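Side-chain contact in sp1 protein (Swine acute diarrhea syndrome coronavirus, PDB 6LPA), which is the nsp1 protein of a porcine alphacoronavirus, a class of viral factor associated with host proliferation and immune evasion, which probably suppresses host gene expression: residues Ile75-Phe78 / Gly79-Pro82. Residues are numbered along the deposited sequence; the frame is centred on the assembly and turned at random.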
ATOM      1  N   ILE A  75      -5.416  -1.480   1.461  1.00 52.06           N
ATOM      2  CA  ILE A  75      -4.442  -2.508   1.800  1.00 51.36           C
ATOM      3  C   ILE A  75      -3.046  -1.938   1.606  1.00 50.82           C
ATOM      4  O   ILE A  75      -2.767  -1.275   0.604  1.00 50.13           O
ATOM      5  CB  ILE A  75      -4.678  -3.774   0.956  1.00 50.25           C
ATOM      6  CG1 ILE A  75      -6.060  -4.320   1.259  1.00 46.60           C
ATOM      7  CG2 ILE A  75      -3.626  -4.836   1.252  1.00 47.02           C
ATOM      8  CD1 ILE A  75      -6.393  -5.623   0.525  1.00 52.59           C
ATOM      9  N   ALA A  76      -2.180  -2.164   2.591  1.00 47.26           N
ATOM     10  CA  ALA A  76      -0.838  -1.593   2.645  1.00 50.93           C
ATOM     11  C   ALA A  76       0.005  -2.430   3.599  1.00 51.04           C
ATOM     12  O   ALA A  76      -0.528  -3.149   4.454  1.00 48.69           O
ATOM     13  CB  ALA A  76      -0.869  -0.120   3.094  1.00 50.09           C
ATOM     14  N   THR A  77       1.330  -2.358   3.436  1.00 47.61           N
ATOM     15  CA  THR A  77       2.200  -3.032   4.390  1.00 49.97           C
ATOM     16  C   THR A  77       2.099  -2.352   5.746  1.00 49.43           C
ATOM     17  O   THR A  77       1.891  -1.139   5.836  1.00 45.58           O
ATOM     18  CB  THR A  77       3.672  -3.028   3.936  1.00 46.89           C
ATOM     19  OG1 THR A  77       4.135  -1.675   3.776  1.00 48.40           O
ATOM     20  CG2 THR A  77       3.849  -3.820   2.614  1.00 50.20           C
ATOM     21  N   PHE A  78       2.290  -3.152   6.805  1.00 43.36           N
ATOM     22  CA  PHE A  78       2.247  -2.634   8.169  1.00 45.80           C
ATOM     23  C   PHE A  78       3.305  -1.555   8.375  1.00 50.43           C
ATOM     24  O   PHE A  78       3.087  -0.598   9.132  1.00 46.72           O
ATOM     25  CB  PHE A  78       2.425  -3.810   9.148  1.00 49.51           C
ATOM     26  CG  PHE A  78       2.229  -3.466  10.609  1.00 51.16           C
ATOM     27  CD1 PHE A  78       1.257  -2.550  11.028  1.00 44.93           C
ATOM     28  CD2 PHE A  78       3.007  -4.099  11.581  1.00 47.10           C
ATOM     29  CE1 PHE A  78       1.097  -2.249  12.405  1.00 42.00           C
ATOM     30  CE2 PHE A  78       2.853  -3.813  12.929  1.00 51.76           C
ATOM     31  CZ  PHE A  78       1.889  -2.889  13.349  1.00 47.29           C
ATOM     32  N   GLY A  79       4.440  -1.672   7.673  1.00 47.77           N
ATOM     33  CA  GLY A  79       5.533  -0.723   7.783  1.00 47.97           C
ATOM     34  C   GLY A  79       5.393   0.547   6.953  1.00 48.96           C
ATOM     35  O   GLY A  79       6.135   1.503   7.188  1.00 51.67           O
ATOM     36  N   ALA A  80       4.460   0.596   6.007  1.00 48.90           N
ATOM     37  CA  ALA A  80       4.312   1.814   5.214  1.00 50.27           C
ATOM     38  C   ALA A  80       3.903   2.999   6.090  1.00 51.35           C
ATOM     39  O   ALA A  80       3.170   2.855   7.075  1.00 47.42           O
ATOM     40  CB  ALA A  80       3.284   1.619   4.099  1.00 48.00           C
ATOM     41  N   ARG A  81       4.377   4.184   5.710  1.00 51.69           N
ATOM     42  CA  ARG A  81       4.187   5.409   6.490  1.00 50.73           C
ATOM     43  C   ARG A  81       3.771   6.575   5.595  1.00 52.64           C
ATOM     44  O   ARG A  81       4.558   7.496   5.347  1.00 52.12           O
ATOM     45  CB  ARG A  81       5.462   5.759   7.261  1.00 49.59           C
ATOM     46  CG  ARG A  81       5.841   4.772   8.350  1.00 49.23           C
ATOM     47  CD  ARG A  81       4.930   4.924   9.558  1.00 44.95           C
ATOM     48  NE  ARG A  81       5.280   3.987  10.624  1.00 47.07           N
ATOM     49  CZ  ARG A  81       4.950   2.702  10.628  1.00 47.95           C
ATOM     50  NH1 ARG A  81       4.248   2.181   9.626  1.00 46.73           N
ATOM     51  NH2 ARG A  81       5.316   1.934  11.640  1.00 49.99           N
ATOM     52  N   PRO A  82       2.523   6.601   5.132  1.00 54.18           N
ATOM     53  CA  PRO A  82       2.006   7.811   4.496  1.00 52.43           C
ATOM     54  C   PRO A  82       1.640   8.847   5.546  1.00 55.86           C
ATOM     55  O   PRO A  82       1.430   8.546   6.728  1.00 57.42           O
ATOM     56  CB  PRO A  82       0.760   7.324   3.759  1.00 54.23           C
ATOM     57  CG  PRO A  82       0.254   6.244   4.640  1.00 53.82           C
ATOM     58  CD  PRO A  82       1.477   5.568   5.245  1.00 52.41           C
TER
HETATM   59  O   HOH W   1       1.111   1.257   6.883  1.00 49.04           O
HETATM   60  O   HOH W   2       4.402  -0.748  11.865  1.00 53.90           O
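A type I beta turn from Thr77 to Ala80 ends strand 71-77, and its closing bond runs from Ala80 N to Thr77 O, 3.1 Å long with an N-H...O angle of 151°. The backbone angles of Phe78 and Gly79 fit the two central positions of a type I turn. Thr77 OG1 stands between its own N and carbonyl carbon (chi1 59°), which brings it to 3.2 Å from Ala80 N; this second bond is weak. The same hydroxyl lies against the methyl CB of Ala80.

The turn carries the chain out of the mixed beta sheet into the loop before strand 85-91, and Arg81 folds back over it. Bent at chi2, its side chain sets NH1 3.1 Å from Phe78 O, in the carbonyl plane and on a lone pair, with an N-H...O angle of 161°. NH1 also reaches Ala80 O at 2.9 Å, approaching from above that carbonyl plane. Both oxygens lie close to the guanidinium plane, so the two bonds restrict its rotation. One water donates to Phe78 O, accepts from Arg81 NH2 and sits over the centre of the Phe78 ring, which meets Trp88 edge-to-face. A second water links Thr77 O and Ala80 O. Thr77 packs on Ala80 of the second subunit and Ala80 on its Thr77, at the interface of the two chains in the assembly.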